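Local structure of beta-N-acetylhexosaminidase (Arthrobacter aurescens, 3RCN) at residues W277-T289 with V317-K331. The protein probably hydrolyses terminal non-reducing N-acetyl-D-hexosamine residues from N-acetyl-beta-D-hexosaminides, as a member of glycosyl hydrolase family 20. Sequence-based numbering, arbitrary orientation.
Sequences WGINETVLEVSET and VPLTQWQASAQAQAK. With SO4 (sulfate ion), chain C; SO4 (sulfate ion), chain D.
Gln321 pairs its side-chain amide with the backbone of Val283: OE1 accepts from Val283 N at 2.9 Å in an almost straight bond (177°), while NE2 donates to Val283 O at 2.9 Å from above that carbonyl's plane. Glutamine suits the place because one amide both accepts and donates, and its extended chain, with CG anti to the backbone N (chi1 176°), carries that amide from helix 320-323 to the loop. With alanine in this place, Val283 N and O would probably lose both mates and the loop be freer to shift. Two more side chains grip backbone carbonyls: Trp322 NE1, a single donor on a large apolar ring, meets Leu284 O at 3.0 Å in the indole plane, and Gln327 NE2 reaches Val286 O at 2.9 Å. Water joins Glu281 O to Gln321 N, and another bridges Val286 N and Gln327 OE1.

Apolar contacts accompany these bonds. The branched, buried valines suit them: Val283 CG1 meets Val317 CG1 at 3.8 Å, and Val286 CG1 meets Trp322 CZ2 obliquely. Near Glu316, the Pro318 ring packs against Ile279 CG2.

At the far end the long Lys331 puts NZ in salt bridges with Glu288 OE2 (3.3 Å) and Glu334; with Glu288 N and Gln327 NE2 it also holds a sulfate, probably from the crystallisation liquor.

Together these contacts tie the loop before helix 288-304 to the short helices following Glu316, the predicted proton donor, in the family 20 catalytic TIM barrel.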
loop_
_atom_site.group_PDB
_atom_site.type_symbol
_atom_site.label_atom_id
_atom_site.label_comp_id
_atom_site.label_asym_id
_atom_site.label_seq_id
_atom_site.Cartn_x
_atom_site.Cartn_y
_atom_site.Cartn_z
ATOM N N TRP A 277 12.779 6.633 22.307
ATOM C CA TRP A 277 12.007 7.851 22.081
ATOM C C TRP A 277 12.414 8.989 23.027
ATOM O O TRP A 277 13.295 8.825 23.869
ATOM C CB TRP A 277 10.504 7.563 22.208
ATOM C CG TRP A 277 10.065 6.256 21.515
ATOM C CD1 TRP A 277 9.339 5.248 22.072
ATOM C CD2 TRP A 277 10.348 5.840 20.163
ATOM N NE1 TRP A 277 9.147 4.243 21.164
ATOM C CE2 TRP A 277 9.759 4.578 19.986
ATOM C CE3 TRP A 277 11.041 6.413 19.093
ATOM C CZ2 TRP A 277 9.838 3.877 18.778
ATOM C CZ3 TRP A 277 11.121 5.718 17.900
ATOM C CH2 TRP A 277 10.524 4.463 17.752
ATOM N N GLY A 278 11.759 10.137 22.872
ATOM C CA GLY A 278 11.893 11.243 23.801
ATOM C C GLY A 278 12.880 12.293 23.349
ATOM O O GLY A 278 13.233 12.359 22.170
ATOM N N ILE A 279 13.326 13.121 24.288
ATOM C CA ILE A 279 14.233 14.214 23.959
ATOM C C ILE A 279 15.703 13.830 24.153
ATOM O O ILE A 279 16.101 13.304 25.196
ATOM C CB ILE A 279 13.878 15.496 24.734
ATOM C CG1 ILE A 279 12.434 15.904 24.431
ATOM C CG2 ILE A 279 14.835 16.639 24.380
ATOM C CD1 ILE A 279 12.006 17.172 25.135
ATOM N N ASN A 280 16.491 14.084 23.115
ATOM C CA ASN A 280 17.896 13.735 23.094
ATOM C C ASN A 280 18.794 14.891 23.557
ATOM O O ASN A 280 18.720 16.004 23.029
ATOM C CB ASN A 280 18.289 13.326 21.677
ATOM C CG ASN A 280 19.447 12.369 21.658
ATOM O OD1 ASN A 280 20.134 12.191 22.660
ATOM N ND2 ASN A 280 19.670 11.737 20.520
ATOM N N GLU A 281 19.651 14.630 24.539
ATOM C CA GLU A 281 20.634 15.623 24.935
ATOM C C GLU A 281 21.757 15.695 23.902
ATOM O O GLU A 281 22.537 16.653 23.862
ATOM C CB GLU A 281 21.194 15.316 26.325
ATOM C CG GLU A 281 20.328 15.817 27.475
ATOM C CD GLU A 281 21.009 15.690 28.836
ATOM O OE1 GLU A 281 22.209 15.332 28.887
ATOM O OE2 GLU A 281 20.338 15.955 29.859
ATOM N N THR A 282 21.843 14.682 23.054
ATOM C CA THR A 282 22.869 14.686 22.026
ATOM C C THR A 282 22.393 15.441 20.787
ATOM O O THR A 282 21.435 15.050 20.139
ATOM C CB THR A 282 23.297 13.259 21.700
ATOM O OG1 THR A 282 23.969 12.722 22.843
ATOM C CG2 THR A 282 24.238 13.223 20.503
ATOM N N VAL A 283 23.079 16.530 20.463
ATOM C CA VAL A 283 22.636 17.411 19.389
ATOM C C VAL A 283 23.799 17.855 18.515
ATOM O O VAL A 283 24.950 17.511 18.776
ATOM C CB VAL A 283 21.894 18.632 19.958
ATOM C CG1 VAL A 283 20.688 18.172 20.738
ATOM C CG2 VAL A 283 22.799 19.440 20.866
ATOM N N LEU A 284 23.506 18.620 17.473
ATOM C CA LEU A 284 24.567 19.104 16.603
ATOM C C LEU A 284 25.557 19.983 17.358
ATOM O O LEU A 284 25.201 20.712 18.289
ATOM C CB LEU A 284 23.996 19.898 15.435
ATOM C CG LEU A 284 23.146 19.118 14.430
ATOM C CD1 LEU A 284 22.647 20.059 13.356
ATOM C CD2 LEU A 284 23.924 17.967 13.810
ATOM N N GLU A 285 26.809 19.913 16.938
ATOM C CA GLU A 285 27.781 20.883 17.350
ATOM C C GLU A 285 27.663 21.952 16.280
ATOM O O GLU A 285 27.968 21.700 15.120
ATOM C CB GLU A 285 29.175 20.267 17.335
ATOM C CG GLU A 285 30.280 21.278 17.611
ATOM C CD GLU A 285 31.663 20.649 17.678
ATOM O OE1 GLU A 285 32.219 20.563 18.799
ATOM O OE2 GLU A 285 32.193 20.254 16.612
ATOM N N VAL A 286 27.203 23.141 16.667
ATOM C CA VAL A 286 27.021 24.226 15.711
ATOM C C VAL A 286 28.354 24.894 15.380
ATOM O O VAL A 286 29.068 25.365 16.261
ATOM C CB VAL A 286 26.010 25.272 16.206
ATOM C CG1 VAL A 286 24.713 24.593 16.592
ATOM C CG2 VAL A 286 26.565 26.026 17.377
ATOM N N SER A 287 28.654 24.969 14.091
ATOM C CA SER A 287 29.989 25.306 13.627
ATOM C C SER A 287 29.948 25.414 12.118
ATOM O O SER A 287 28.924 25.127 11.492
ATOM C CB SER A 287 30.983 24.215 14.012
ATOM O OG SER A 287 30.701 23.025 13.307
ATOM N N GLU A 288 31.054 25.859 11.538
ATOM C CA GLU A 288 31.080 26.131 10.114
ATOM C C GLU A 288 30.899 24.839 9.352
ATOM O O GLU A 288 30.241 24.816 8.310
ATOM C CB GLU A 288 32.379 26.832 9.692
ATOM C CG GLU A 288 32.509 28.266 10.183
ATOM C CD GLU A 288 31.308 29.143 9.833
ATOM O OE1 GLU A 288 30.713 28.972 8.742
ATOM O OE2 GLU A 288 30.959 30.015 10.662
ATOM N N THR A 289 31.484 23.763 9.874
ATOM C CA THR A 289 31.391 22.476 9.197
ATOM C C THR A 289 29.966 21.914 9.188
ATOM O O THR A 289 29.490 21.523 8.129
ATOM C CB THR A 289 32.450 21.457 9.689
ATOM O OG1 THR A 289 32.376 21.313 11.111
ATOM C CG2 THR A 289 33.838 21.944 9.310
ATOM N N VAL A 317 15.802 21.591 21.877
ATOM C CA VAL A 317 17.241 21.472 22.040
ATOM C C VAL A 317 17.704 21.851 23.446
ATOM O O VAL A 317 17.746 23.032 23.797
ATOM C CB VAL A 317 18.010 22.298 20.992
ATOM C CG1 VAL A 317 19.405 21.728 20.809
ATOM C CG2 VAL A 317 17.266 22.300 19.662
ATOM N N PRO A 318 18.087 20.840 24.241
ATOM C CA PRO A 318 18.687 20.985 25.577
ATOM C C PRO A 318 20.035 21.672 25.454
ATOM O O PRO A 318 20.746 21.409 24.490
ATOM C CB PRO A 318 18.896 19.531 26.028
ATOM C CG PRO A 318 17.940 18.730 25.208
ATOM C CD PRO A 318 17.874 19.429 23.880
ATOM N N LEU A 319 20.391 22.531 26.400
ATOM C CA LEU A 319 21.610 23.320 26.246
ATOM C C LEU A 319 22.797 22.655 26.916
ATOM O O LEU A 319 23.916 23.164 26.858
ATOM C CB LEU A 319 21.424 24.701 26.841
ATOM C CG LEU A 319 20.239 25.518 26.348
ATOM C CD1 LEU A 319 20.146 26.764 27.203
ATOM C CD2 LEU A 319 20.379 25.876 24.883
ATOM N N THR A 320 22.545 21.515 27.549
ATOM C CA THR A 320 23.557 20.851 28.346
ATOM C C THR A 320 24.852 20.658 27.578
ATOM O O THR A 320 25.915 21.048 28.047
ATOM C CB THR A 320 23.062 19.485 28.815
ATOM O OG1 THR A 320 21.805 19.656 29.479
ATOM C CG2 THR A 320 24.078 18.838 29.762
ATOM N N GLN A 321 24.757 20.049 26.398
ATOM C CA GLN A 321 25.932 19.807 25.576
ATOM C C GLN A 321 26.668 21.118 25.273
ATOM O O GLN A 321 27.888 21.204 25.404
ATOM C CB GLN A 321 25.529 19.113 24.280
ATOM C CG GLN A 321 26.669 18.881 23.282
ATOM C CD GLN A 321 26.186 18.209 21.990
ATOM O OE1 GLN A 321 25.478 17.190 22.021
ATOM N NE2 GLN A 321 26.557 18.789 20.848
ATOM N N TRP A 322 25.919 22.137 24.880
ATOM C CA TRP A 322 26.516 23.391 24.448
ATOM C C TRP A 322 27.176 24.135 25.602
ATOM O O TRP A 322 28.227 24.737 25.434
ATOM C CB TRP A 322 25.472 24.279 23.788
ATOM C CG TRP A 322 25.074 23.848 22.422
ATOM C CD1 TRP A 322 25.673 22.897 21.647
ATOM C CD2 TRP A 322 23.975 24.360 21.658
ATOM N NE1 TRP A 322 25.012 22.791 20.442
ATOM C CE2 TRP A 322 23.969 23.683 20.427
ATOM C CE3 TRP A 322 23.006 25.347 21.892
ATOM C CZ2 TRP A 322 23.030 23.953 19.437
ATOM C CZ3 TRP A 322 22.074 25.612 20.912
ATOM C CH2 TRP A 322 22.090 24.916 19.700
ATOM N N GLN A 323 26.556 24.080 26.772
ATOM C CA GLN A 323 27.099 24.732 27.949
ATOM C C GLN A 323 28.422 24.102 28.381
ATOM O O GLN A 323 29.286 24.778 28.948
ATOM C CB GLN A 323 26.095 24.677 29.095
ATOM C CG GLN A 323 24.889 25.555 28.883
ATOM C CD GLN A 323 23.804 25.270 29.892
ATOM O OE1 GLN A 323 23.942 24.372 30.724
ATOM N NE2 GLN A 323 22.715 26.027 29.827
ATOM N N ALA A 324 28.577 22.810 28.120
ATOM C CA ALA A 324 29.782 22.105 28.524
ATOM C C ALA A 324 30.821 22.060 27.405
ATOM O O ALA A 324 31.879 21.454 27.551
ATOM C CB ALA A 324 29.430 20.682 28.991
ATOM N N SER A 325 30.511 22.689 26.278
ATOM C CA SER A 325 31.340 22.561 25.083
ATOM C C SER A 325 32.360 23.694 24.923
ATOM O O SER A 325 31.984 24.841 24.686
ATOM C CB SER A 325 30.434 22.521 23.857
ATOM O OG SER A 325 31.187 22.409 22.670
ATOM N N ALA A 326 33.647 23.373 25.025
ATOM C CA ALA A 326 34.680 24.368 24.760
ATOM C C ALA A 326 34.492 24.995 23.376
ATOM O O ALA A 326 34.749 26.185 23.194
ATOM C CB ALA A 326 36.077 23.772 24.898
ATOM N N GLN A 327 34.030 24.207 22.405
ATOM C CA GLN A 327 33.846 24.723 21.044
ATOM C C GLN A 327 32.670 25.685 20.956
ATOM O O GLN A 327 32.718 26.682 20.243
ATOM C CB GLN A 327 33.639 23.579 20.046
ATOM C CG GLN A 327 33.459 24.023 18.589
ATOM C CD GLN A 327 32.026 24.419 18.231
ATOM O OE1 GLN A 327 31.071 24.075 18.936
ATOM N NE2 GLN A 327 31.874 25.160 17.128
ATOM N N ALA A 328 31.600 25.359 21.665
ATOM C CA ALA A 328 30.399 26.164 21.638
ATOM C C ALA A 328 30.685 27.514 22.305
ATOM O O ALA A 328 30.302 28.571 21.804
ATOM C CB ALA A 328 29.266 25.422 22.346
ATOM N N GLN A 329 31.374 27.461 23.441
ATOM C CA GLN A 329 31.792 28.664 24.145
ATOM C C GLN A 329 32.623 29.559 23.238
ATOM O O GLN A 329 32.306 30.729 23.063
ATOM C CB GLN A 329 32.571 28.286 25.399
ATOM C CG GLN A 329 31.748 27.462 26.386
ATOM C CD GLN A 329 30.589 28.251 27.001
ATOM O OE1 GLN A 329 30.465 29.462 26.800
ATOM N NE2 GLN A 329 29.738 27.561 27.758
ATOM N N ALA A 330 33.676 29.001 22.646
ATOM C CA ALA A 330 34.495 29.741 21.691
ATOM C C ALA A 330 33.642 30.407 20.602
ATOM O O ALA A 330 33.815 31.592 20.306
ATOM C CB ALA A 330 35.555 28.827 21.060
ATOM N N LYS A 331 32.716 29.646 20.026
ATOM C CA LYS A 331 31.862 30.134 18.938
ATOM C C LYS A 331 30.983 31.322 19.331
ATOM O O LYS A 331 30.831 32.279 18.576
ATOM C CB LYS A 331 30.968 29.005 18.405
ATOM C CG LYS A 331 30.351 29.340 17.069
ATOM C CD LYS A 331 31.446 29.541 16.048
ATOM C CE LYS A 331 30.903 29.949 14.707
ATOM N NZ LYS A 331 32.039 30.130 13.775
HETATM S S SO4 C . 33.998 26.950 13.944
HETATM O O1 SO4 C . 34.717 25.853 13.288
HETATM O O2 SO4 C . 32.665 27.084 13.363
HETATM O O3 SO4 C . 33.869 26.684 15.376
HETATM O O4 SO4 C . 34.737 28.192 13.737
HETATM S S SO4 D . 26.581 29.396 29.554
HETATM O O1 SO4 D . 27.470 28.271 29.845
HETATM O O2 SO4 D . 25.194 28.941 29.469
HETATM O O3 SO4 D . 26.687 30.374 30.633
HETATM O O4 SO4 D . 26.959 30.011 28.282
HETATM O O HOH W 1 22.294 19.012 25.382
HETATM O O HOH W 2 28.135 23.584 19.259
#